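Local atomic coordinates of isomerase/lactonizing enzyme (Agrobacterium tumefaciens, PDB entry 1RVK), a protein that is of unknown function but belongs to the enolase superfamily, whose members abstract a proton next to a carboxylate with the help of a bound magnesium ion. Residues T15-H18 with H24-P27; T39-T42 with Q46-H49; H87-R90 with Q95-D98; P181-D186 with L217-G222. All blocks are in the same frame, centred on the assembly; numbering follows the deposited sequence.

Interaction 1 (T15-H18 with H24-P27); sequences TRRH and HAHP
Arg-17 reaches across to Ala-25 on one side of a short two-stranded ladder, while the side chains of His-18 and His-26 leave from the other face and then diverge. NE of Arg-17 comes obliquely to the methyl CB of Ala-25, at 3.4 Å. Two torsions put it there. CG of Arg-17 is anti to the backbone N (chi1 -173°), and a bend at chi2 (-85°) turns the chain away from Pro-27, with which Arg-17 forms a non-hydrogen-bonded antiparallel pair, and toward Ala-25.

His-18 and His-26 form the adjoining hydrogen-bonded pair. The amide N of His-18 gives to O of His-26 at 2.8 Å, nearly along the C=O axis. The return bond, from N of His-26 to O of His-18 at 2.9 Å, is angled differently, its donor standing above the carbonyl plane. That same O of His-18 also receives a CA-H...O contact from Ala-25 CA at 3.2 Å. The two imidazoles do not stack on each other, for the ring of His-26 turns off toward Gly-140, whose O is bonded to its NE2. The ring of His-18 instead stacks with His-31, and a weak bond from ND1 to O of Arg-16, in the ring plane, helps set its rotation.

Where 15-18 turns its corner, OG1 of Thr-15 accepts from N of Arg-17 at 2.9 Å, forming an ST turn. The whole is an antiparallel beta hairpin in the N-terminal domain. The side chain of His-24, just before strand 25-28, is about 9 Å from the magnesium ion; this position is consistent with the loop that caps the active site in enolase-superfamily relatives.

Interaction 2 (T39-T42 with Q46-H49); sequences TVRT and QEGH
Strands 39-42 and 47-49 run antiparallel, 167° between their directions and their axes approaching to 4.6 Å, with Val-40 and Gly-48 exchanging both backbone bonds of a hydrogen-bonded pair and Thr-42 N closing the ladder on O of Gln-46. The side chains of the two flanking pairs share one face. Arg-41 and Glu-47 lie side by side and point the same way, and the guanidinium grips a single oxygen side-on: NE stands 2.8 Å from OE1 of Glu-47, and NH2 2.9 Å from the same OE1. The oxygen sits in the guanidinium plane, yet the carboxylate is turned 65° from it. NE meets OE1 on the anti side, and NH2 approaches from above the carboxylate plane. A bend at chi3 (-55°) of Arg-41 turns the guanidinium edge toward OE1 of Glu-47.

Farther along, OG1 of Thr-39 lies in the plane of the His-49 imidazole, at its edge, and shares a 2.8 Å hydrogen bond with ND1. At the turn, OG1 of Thr-42 is bonded to Asp-44. NH2 of Arg-41 also forms a salt bridge with Glu-7 of strand 3-15. The arginine probably favours the ionised form of both carboxylates, Glu-47 and Glu-7, and links all three strands of the sheet.

Interaction 3 (H87-R90 with Q95-D98); sequences HWQR and QLTD
Gln-89 reaches Leu-96 and Asp-98 because its CG is anti to the carbonyl carbon (chi1 -70°) and the chain then runs extended, carrying the amide from the end of helix 78-89 to the following segment. One nitrogen serves two acceptors there. NE2 of Gln-89 gives an almost straight bond, 171° at the hydrogen, to OD1 of Asp-98 at 3.0 Å, and a second, longer bond to O of Leu-96 at 3.2 Å. Both acceptors lie close to the amide plane, as the two N-H bonds of a primary amide require. From the acceptor side the fits differ: OD1 is met on its anti side with the amide and carboxylate planes 53° apart, whereas the donor is tilted from the carbonyl plane of Leu-96.

The aliphatic part of the glutamine is used as well. Its chain crosses the leucine side chain at about a right angle, bringing CG of Gln-89 to 4.0 Å from CG of Leu-96. Beside it, CD2 of Leu-96 touches CB of Trp-88 at 3.9 Å, while the indole extends in another direction.

Lys-263 NZ completes the polar cluster, bonding OE1 of Gln-89 and making a salt bridge to OD1 of Asp-98; the amide is thus held at both ends, and its orientation is fixed. Thr-97, at the N-cap of helix 98-116, bonds N of Thr-100 through OG1. The contact therefore sits at the junction of helices 78-89 and 98-116, with Leu-96 against Phe-65 of helix 59-70 and Leu-101 of helix 98-116, and with Lys-263 linking it to the start of helix 263-272.

Interaction 4 (P181-D186 with L217-G222); sequences PDVKMD and LALGRG
Val-183 meets helix 213-224 through one methyl: CG1 lies 3.9 Å from CA of Leu-219 and 4.0 Å from CB of Leu-219, with CB of Ala-218 a little farther off at 4.3 Å. With chi1 at 173°, CG1 points away from the valine's backbone N and toward the junction of Ala-218 and Leu-219. One turn on, the CB of Asp-186 touches CD2 of Leu-219 at 4.1 Å, so that the leucine side chain runs along the first turn of the partner helix. No hydrogen bond crosses between 181-186 and 217-222; the contact is apolar and small.

Polar groups fix the start of helix 183-197. Asp-182 is its N-cap: OD1 accepts from N of Met-185, a selenomethionine here, at 3.1 Å, and weakly from N of Lys-184. The carboxylate of Asp-186 is bonded through OD1 to the hydroxyl of Tyr-211, whose side chain also lies against Val-183. Outside the pair, Leu-217 faces helix 240-249. Neighbouring helices that follow successive parallel strands, 167-171 and 202-206, packed side by side in this way, form the outer helical layer of the modified TIM barrel, (beta/alpha)7beta, of the enolase superfamily.

Interactions 1, 2 and 3 follow one another along the N-terminal domain, and interaction 4 comes last, in the barrel. Interactions 1 and 2 are successive hairpins whose centres lie about 30 Å apart, connected by the long strand 30-42, which starts near the first and ends in the second. Interaction 3 lies about 22 Å, centre to centre, from interaction 2, and helix 98-116, which it leads into, packs on the sheet there. Interactions 2 and 4 lie on opposite sides of the chain's centre, their centres about 48 Å apart. Interaction 1 comes within about 9 Å of interaction 4 at nearest atoms, bringing its hairpin near the barrel, where Asp-206, Glu-232 and Glu-258 hold magnesium, consistent with an interdomain active site.

Interaction 1 (T15-H18 with H24-P27)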
loop_
_atom_site.group_PDB
_atom_site.type_symbol
_atom_site.label_atom_id
_atom_site.label_comp_id
_atom_site.label_asym_id
_atom_site.label_seq_id
_atom_site.Cartn_x
_atom_site.Cartn_y
_atom_site.Cartn_z
ATOM N N THR A 15 18.497 0.818 6.212
ATOM C CA THR A 15 17.275 0.394 6.879
ATOM C C THR A 15 17.439 -0.938 7.602
ATOM O O THR A 15 18.400 -1.674 7.364
ATOM C CB THR A 15 16.141 0.258 5.837
ATOM O OG1 THR A 15 14.954 -0.236 6.465
ATOM C CG2 THR A 15 16.558 -0.693 4.734
ATOM N N ARG A 16 16.498 -1.234 8.493
ATOM C CA ARG A 16 16.508 -2.492 9.229
ATOM C C ARG A 16 15.376 -3.362 8.708
ATOM O O ARG A 16 15.083 -4.425 9.252
ATOM C CB ARG A 16 16.339 -2.242 10.730
ATOM C CG ARG A 16 17.645 -1.875 11.425
ATOM C CD ARG A 16 17.436 -1.478 12.880
ATOM N NE ARG A 16 18.715 -1.340 13.575
ATOM C CZ ARG A 16 19.447 -2.361 14.012
ATOM N NH1 ARG A 16 20.602 -2.131 14.626
ATOM N NH2 ARG A 16 19.023 -3.610 13.853
ATOM N N ARG A 17 14.744 -2.902 7.635
ATOM C CA ARG A 17 13.654 -3.646 7.029
ATOM C C ARG A 17 14.211 -4.665 6.038
ATOM O O ARG A 17 14.982 -4.323 5.141
ATOM C CB ARG A 17 12.700 -2.674 6.328
ATOM C CG ARG A 17 11.422 -3.296 5.791
ATOM C CD ARG A 17 11.625 -3.885 4.411
ATOM N NE ARG A 17 10.360 -4.275 3.795
ATOM C CZ ARG A 17 10.249 -4.747 2.558
ATOM N NH1 ARG A 17 11.330 -4.889 1.802
ATOM N NH2 ARG A 17 9.057 -5.078 2.076
ATOM N N HIS A 18 13.833 -5.926 6.228
ATOM C CA HIS A 18 14.260 -7.009 5.348
ATOM C C HIS A 18 13.012 -7.667 4.775
ATOM O O HIS A 18 11.902 -7.371 5.196
ATOM C CB HIS A 18 15.048 -8.071 6.120
ATOM C CG HIS A 18 16.438 -7.657 6.485
ATOM N ND1 HIS A 18 16.705 -6.687 7.425
ATOM C CD2 HIS A 18 17.640 -8.090 6.038
ATOM C CE1 HIS A 18 18.013 -6.541 7.544
ATOM N NE2 HIS A 18 18.603 -7.381 6.714
ATOM N N HIS A 24 7.768 -11.258 2.415
ATOM C CA HIS A 24 7.181 -10.656 3.613
ATOM C C HIS A 24 8.239 -9.875 4.388
ATOM O O HIS A 24 9.369 -10.341 4.549
ATOM C CB HIS A 24 6.565 -11.742 4.504
ATOM C CG HIS A 24 5.621 -12.648 3.778
ATOM N ND1 HIS A 24 4.556 -12.175 3.042
ATOM C CD2 HIS A 24 5.596 -13.997 3.653
ATOM C CE1 HIS A 24 3.918 -13.193 2.491
ATOM N NE2 HIS A 24 4.527 -14.310 2.847
ATOM N N ALA A 25 7.867 -8.690 4.869
ATOM C CA ALA A 25 8.793 -7.829 5.604
ATOM C C ALA A 25 9.023 -8.258 7.047
ATOM O O ALA A 25 8.111 -8.731 7.723
ATOM C CB ALA A 25 8.296 -6.386 5.572
ATOM N N HIS A 26 10.259 -8.080 7.507
ATOM C CA HIS A 26 10.652 -8.420 8.871
ATOM C C HIS A 26 11.783 -7.504 9.292
ATOM O O HIS A 26 12.525 -6.994 8.452
ATOM C CB HIS A 26 11.170 -9.856 8.964
ATOM C CG HIS A 26 10.147 -10.898 8.642
ATOM N ND1 HIS A 26 10.182 -11.640 7.481
ATOM C CD2 HIS A 26 9.054 -11.315 9.322
ATOM C CE1 HIS A 26 9.153 -12.469 7.460
ATOM N NE2 HIS A 26 8.453 -12.291 8.566
ATOM N N PRO A 27 11.929 -7.273 10.602
ATOM C CA PRO A 27 13.016 -6.410 11.056
ATOM C C PRO A 27 14.275 -7.263 11.166
ATOM O O PRO A 27 14.214 -8.430 11.560
ATOM C CB PRO A 27 12.518 -5.917 12.409
ATOM C CG PRO A 27 11.779 -7.108 12.930
ATOM C CD PRO A 27 11.018 -7.610 11.712
#

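Interaction 2 (T39-T42 with Q46-H49)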
loop_
_atom_site.group_PDB
_atom_site.type_symbol
_atom_site.label_atom_id
_atom_site.label_comp_id
_atom_site.label_asym_id
_atom_site.label_seq_id
_atom_site.Cartn_x
_atom_site.Cartn_y
_atom_site.Cartn_z
ATOM N N THR A 39 12.524 10.328 -12.202
ATOM C CA THR A 39 12.289 11.760 -12.377
ATOM C C THR A 39 11.834 12.061 -13.804
ATOM O O THR A 39 12.427 11.580 -14.770
ATOM C CB THR A 39 13.568 12.598 -12.098
ATOM O OG1 THR A 39 13.908 12.526 -10.705
ATOM C CG2 THR A 39 13.342 14.055 -12.479
ATOM N N VAL A 40 10.769 12.845 -13.925
ATOM C CA VAL A 40 10.249 13.255 -15.225
ATOM C C VAL A 40 10.449 14.769 -15.299
ATOM O O VAL A 40 10.032 15.497 -14.396
ATOM C CB VAL A 40 8.746 12.929 -15.363
ATOM C CG1 VAL A 40 8.234 13.389 -16.728
ATOM C CG2 VAL A 40 8.523 11.430 -15.192
ATOM N N ARG A 41 11.091 15.242 -16.365
ATOM C CA ARG A 41 11.353 16.670 -16.519
ATOM C C ARG A 41 10.758 17.237 -17.803
ATOM O O ARG A 41 10.712 16.560 -18.830
ATOM C CB ARG A 41 12.866 16.934 -16.501
ATOM C CG ARG A 41 13.246 18.407 -16.603
ATOM C CD ARG A 41 14.763 18.608 -16.662
ATOM N NE ARG A 41 15.442 17.981 -15.531
ATOM C CZ ARG A 41 16.105 16.831 -15.598
ATOM N NH1 ARG A 41 16.190 16.173 -16.746
ATOM N NH2 ARG A 41 16.676 16.331 -14.511
ATOM N N THR A 42 10.308 18.487 -17.736
ATOM C CA THR A 42 9.720 19.157 -18.892
ATOM C C THR A 42 10.653 20.240 -19.447
ATOM O O THR A 42 11.690 20.543 -18.855
ATOM C CB THR A 42 8.365 19.795 -18.529
ATOM O OG1 THR A 42 8.521 20.627 -17.373
ATOM C CG2 THR A 42 7.334 18.715 -18.228
ATOM N N GLN A 46 10.808 21.999 -14.976
ATOM C CA GLN A 46 9.994 21.502 -13.866
ATOM C C GLN A 46 10.199 19.989 -13.773
ATOM O O GLN A 46 10.371 19.321 -14.790
ATOM C CB GLN A 46 8.513 21.805 -14.111
ATOM C CG GLN A 46 8.137 23.284 -14.108
ATOM C CD GLN A 46 7.953 23.859 -12.711
ATOM O OE1 GLN A 46 7.456 24.973 -12.553
ATOM N NE2 GLN A 46 8.354 23.102 -11.694
ATOM N N GLU A 47 10.176 19.451 -12.559
ATOM C CA GLU A 47 10.382 18.018 -12.368
ATOM C C GLU A 47 9.347 17.385 -11.453
ATOM O O GLU A 47 8.740 18.060 -10.618
ATOM C CB GLU A 47 11.777 17.754 -11.785
ATOM C CG GLU A 47 12.924 18.122 -12.713
ATOM C CD GLU A 47 14.288 17.983 -12.056
ATOM O OE1 GLU A 47 15.303 18.160 -12.758
ATOM O OE2 GLU A 47 14.349 17.704 -10.841
ATOM N N GLY A 48 9.165 16.078 -11.636
ATOM C CA GLY A 48 8.248 15.290 -10.833
ATOM C C GLY A 48 9.017 14.031 -10.465
ATOM O O GLY A 48 9.746 13.492 -11.301
ATOM N N HIS A 49 8.856 13.550 -9.234
ATOM C CA HIS A 49 9.595 12.374 -8.777
ATOM C C HIS A 49 8.729 11.316 -8.103
ATOM O O HIS A 49 7.656 11.616 -7.582
ATOM C CB HIS A 49 10.663 12.795 -7.763
ATOM C CG HIS A 49 11.362 14.071 -8.107
ATOM N ND1 HIS A 49 12.401 14.132 -9.010
ATOM C CD2 HIS A 49 11.155 15.341 -7.684
ATOM C CE1 HIS A 49 12.804 15.385 -9.128
ATOM N NE2 HIS A 49 12.065 16.138 -8.335
#

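Interaction 3 (H87-R90 with Q95-D98)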
loop_
_atom_site.group_PDB
_atom_site.type_symbol
_atom_site.label_atom_id
_atom_site.label_comp_id
_atom_site.label_asym_id
_atom_site.label_seq_id
_atom_site.Cartn_x
_atom_site.Cartn_y
_atom_site.Cartn_z
ATOM N N HIS A 87 -1.808 -0.189 -22.842
ATOM C CA HIS A 87 -1.953 -0.844 -24.133
ATOM C C HIS A 87 -0.732 -1.679 -24.518
ATOM O O HIS A 87 -0.852 -2.648 -25.263
ATOM C CB HIS A 87 -2.225 0.222 -25.205
ATOM C CG HIS A 87 -2.087 -0.270 -26.614
ATOM N ND1 HIS A 87 -1.400 0.434 -27.581
ATOM C CD2 HIS A 87 -2.544 -1.392 -27.219
ATOM C CE1 HIS A 87 -1.438 -0.235 -28.720
ATOM N NE2 HIS A 87 -2.126 -1.346 -28.528
ATOM N N TRP A 88 0.441 -1.308 -24.010
ATOM C CA TRP A 88 1.673 -2.029 -24.334
ATOM C C TRP A 88 2.025 -3.162 -23.378
ATOM O O TRP A 88 2.987 -3.894 -23.612
ATOM C CB TRP A 88 2.857 -1.055 -24.388
ATOM C CG TRP A 88 2.916 -0.214 -25.629
ATOM C CD1 TRP A 88 2.048 -0.235 -26.685
ATOM C CD2 TRP A 88 3.919 0.757 -25.954
ATOM N NE1 TRP A 88 2.449 0.665 -27.648
ATOM C CE2 TRP A 88 3.596 1.285 -27.224
ATOM C CE3 TRP A 88 5.062 1.231 -25.294
ATOM C CZ2 TRP A 88 4.376 2.266 -27.848
ATOM C CZ3 TRP A 88 5.839 2.205 -25.916
ATOM C CH2 TRP A 88 5.488 2.711 -27.182
ATOM N N GLN A 89 1.258 -3.314 -22.305
ATOM C CA GLN A 89 1.555 -4.366 -21.338
ATOM C C GLN A 89 1.413 -5.768 -21.907
ATOM O O GLN A 89 2.288 -6.612 -21.726
ATOM C CB GLN A 89 0.651 -4.232 -20.111
ATOM C CG GLN A 89 0.964 -3.034 -19.245
ATOM C CD GLN A 89 0.153 -3.032 -17.967
ATOM O OE1 GLN A 89 -1.057 -2.822 -17.989
ATOM N NE2 GLN A 89 0.817 -3.284 -16.846
ATOM N N ARG A 90 0.304 -6.015 -22.594
ATOM C CA ARG A 90 0.034 -7.324 -23.164
ATOM C C ARG A 90 1.187 -7.882 -23.999
ATOM O O ARG A 90 1.539 -9.060 -23.875
ATOM C CB ARG A 90 -1.242 -7.264 -24.009
ATOM C CG ARG A 90 -1.653 -8.598 -24.622
ATOM C CD ARG A 90 -2.907 -8.446 -25.463
ATOM N NE ARG A 90 -3.369 -9.731 -25.980
ATOM C CZ ARG A 90 -2.720 -10.450 -26.890
ATOM N NH1 ARG A 90 -3.220 -11.609 -27.292
ATOM N NH2 ARG A 90 -1.580 -10.006 -27.405
ATOM N N GLN A 95 7.178 -7.870 -19.044
ATOM C CA GLN A 95 8.111 -6.944 -18.409
ATOM C C GLN A 95 7.551 -5.560 -18.064
ATOM O O GLN A 95 8.106 -4.877 -17.211
ATOM C CB GLN A 95 9.374 -6.808 -19.267
ATOM C CG GLN A 95 10.019 -8.149 -19.603
ATOM C CD GLN A 95 10.216 -9.038 -18.382
ATOM O OE1 GLN A 95 9.893 -10.228 -18.407
ATOM N NE2 GLN A 95 10.751 -8.470 -17.313
ATOM N N LEU A 96 6.473 -5.133 -18.720
ATOM C CA LEU A 96 5.883 -3.831 -18.393
ATOM C C LEU A 96 4.759 -4.122 -17.401
ATOM O O LEU A 96 3.625 -4.399 -17.785
ATOM C CB LEU A 96 5.329 -3.138 -19.644
ATOM C CG LEU A 96 4.747 -1.736 -19.406
ATOM C CD1 LEU A 96 5.825 -0.820 -18.828
ATOM C CD2 LEU A 96 4.201 -1.170 -20.707
ATOM N N THR A 97 5.101 -4.052 -16.119
ATOM C CA THR A 97 4.177 -4.366 -15.032
ATOM C C THR A 97 3.345 -3.214 -14.488
ATOM O O THR A 97 3.615 -2.045 -14.774
ATOM C CB THR A 97 4.953 -4.957 -13.861
ATOM O OG1 THR A 97 5.792 -3.939 -13.296
ATOM C CG2 THR A 97 5.827 -6.113 -14.343
ATOM N N ASP A 98 2.327 -3.554 -13.697
ATOM C CA ASP A 98 1.482 -2.528 -13.090
ATOM C C ASP A 98 2.357 -1.673 -12.181
ATOM O O ASP A 98 2.091 -0.485 -11.985
ATOM C CB ASP A 98 0.349 -3.148 -12.258
ATOM C CG ASP A 98 -0.665 -3.895 -13.103
ATOM O OD1 ASP A 98 -0.743 -3.636 -14.324
ATOM O OD2 ASP A 98 -1.401 -4.734 -12.536
#

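Interaction 4 (P181-D186 with L217-G222)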
loop_
_atom_site.group_PDB
_atom_site.type_symbol
_atom_site.label_atom_id
_atom_site.label_comp_id
_atom_site.label_asym_id
_atom_site.label_seq_id
_atom_site.Cartn_x
_atom_site.Cartn_y
_atom_site.Cartn_z
ATOM N N PRO A 181 1.661 -22.055 7.813
ATOM C CA PRO A 181 0.675 -21.298 8.593
ATOM C C PRO A 181 -0.105 -22.201 9.541
ATOM O O PRO A 181 -0.122 -23.421 9.375
ATOM C CB PRO A 181 -0.214 -20.701 7.515
ATOM C CG PRO A 181 -0.304 -21.841 6.538
ATOM C CD PRO A 181 1.133 -22.365 6.470
ATOM N N ASP A 182 -0.758 -21.599 10.528
ATOM C CA ASP A 182 -1.549 -22.357 11.495
ATOM C C ASP A 182 -2.754 -21.514 11.912
ATOM O O ASP A 182 -2.602 -20.504 12.602
ATOM C CB ASP A 182 -0.690 -22.697 12.718
ATOM C CG ASP A 182 -1.374 -23.664 13.664
ATOM O OD1 ASP A 182 -2.509 -23.382 14.097
ATOM O OD2 ASP A 182 -0.770 -24.708 13.982
ATOM N N VAL A 183 -3.946 -21.923 11.481
ATOM C CA VAL A 183 -5.167 -21.190 11.799
ATOM C C VAL A 183 -5.359 -20.984 13.296
ATOM O O VAL A 183 -5.769 -19.911 13.729
ATOM C CB VAL A 183 -6.418 -21.903 11.236
ATOM C CG1 VAL A 183 -7.686 -21.216 11.734
ATOM C CG2 VAL A 183 -6.378 -21.882 9.715
ATOM N N LYS A 184 -5.063 -22.009 14.086
ATOM C CA LYS A 184 -5.223 -21.888 15.528
ATOM C C LYS A 184 -4.320 -20.810 16.116
ATOM O O LYS A 184 -4.740 -20.071 17.001
ATOM C CB LYS A 184 -4.963 -23.230 16.213
ATOM C CG LYS A 184 -6.065 -24.243 15.961
ATOM C CD LYS A 184 -5.809 -25.546 16.696
ATOM C CE LYS A 184 -6.967 -26.515 16.500
ATOM N NZ LYS A 184 -7.195 -26.825 15.060
HETATM N N MSE A 185 -3.085 -20.721 15.628
HETATM C CA MSE A 185 -2.154 -19.710 16.122
HETATM C C MSE A 185 -2.644 -18.322 15.735
HETATM O O MSE A 185 -2.614 -17.396 16.546
HETATM C CB MSE A 185 -0.749 -19.936 15.551
HETATM C CG MSE A 185 0.016 -21.078 16.196
HETATM SE SE MSE A 185 0.386 -20.746 18.074
HETATM C CE MSE A 185 1.897 -19.576 17.879
ATOM N N ASP A 186 -3.093 -18.177 14.491
ATOM C CA ASP A 186 -3.602 -16.895 14.015
ATOM C C ASP A 186 -4.749 -16.419 14.903
ATOM O O ASP A 186 -4.811 -15.247 15.282
ATOM C CB ASP A 186 -4.098 -17.029 12.570
ATOM C CG ASP A 186 -2.971 -17.268 11.583
ATOM O OD1 ASP A 186 -3.265 -17.483 10.383
ATOM O OD2 ASP A 186 -1.792 -17.236 11.996
ATOM N N LEU A 217 -12.510 -20.655 6.237
ATOM C CA LEU A 217 -13.816 -20.670 6.892
ATOM C C LEU A 217 -13.618 -20.810 8.404
ATOM O O LEU A 217 -14.295 -20.153 9.195
ATOM C CB LEU A 217 -14.666 -21.838 6.371
ATOM C CG LEU A 217 -16.047 -22.008 7.019
ATOM C CD1 LEU A 217 -16.924 -20.812 6.668
ATOM C CD2 LEU A 217 -16.701 -23.297 6.538
ATOM N N ALA A 218 -12.681 -21.666 8.796
ATOM C CA ALA A 218 -12.388 -21.885 10.209
ATOM C C ALA A 218 -11.822 -20.606 10.821
ATOM O O ALA A 218 -12.148 -20.242 11.953
ATOM C CB ALA A 218 -11.396 -23.025 10.366
ATOM N N LEU A 219 -10.963 -19.928 10.069
ATOM C CA LEU A 219 -10.372 -18.685 10.544
ATOM C C LEU A 219 -11.466 -17.626 10.699
ATOM O O LEU A 219 -11.592 -16.994 11.749
ATOM C CB LEU A 219 -9.299 -18.213 9.554
ATOM C CG LEU A 219 -8.506 -16.930 9.840
ATOM C CD1 LEU A 219 -9.379 -15.721 9.611
ATOM C CD2 LEU A 219 -7.969 -16.947 11.261
ATOM N N GLY A 220 -12.263 -17.442 9.652
ATOM C CA GLY A 220 -13.327 -16.454 9.698
ATOM C C GLY A 220 -14.331 -16.697 10.810
ATOM O O GLY A 220 -14.776 -15.759 11.470
ATOM N N ARG A 221 -14.694 -17.959 11.013
ATOM C CA ARG A 221 -15.647 -18.314 12.055
ATOM C C ARG A 221 -15.112 -17.961 13.438
ATOM O O ARG A 221 -15.862 -17.530 14.314
ATOM C CB ARG A 221 -15.969 -19.808 11.994
ATOM C CG ARG A 221 -16.849 -20.192 10.822
ATOM C CD ARG A 221 -17.248 -21.658 10.881
ATOM N NE ARG A 221 -18.317 -21.963 9.933
ATOM C CZ ARG A 221 -19.546 -21.461 10.006
ATOM N NH1 ARG A 221 -19.871 -20.627 10.987
ATOM N NH2 ARG A 221 -20.453 -21.789 9.095
ATOM N N GLY A 222 -13.811 -18.150 13.626
ATOM C CA GLY A 222 -13.201 -17.839 14.905
ATOM C C GLY A 222 -13.173 -16.345 15.160
ATOM O O GLY A 222 -13.234 -15.902 16.304
#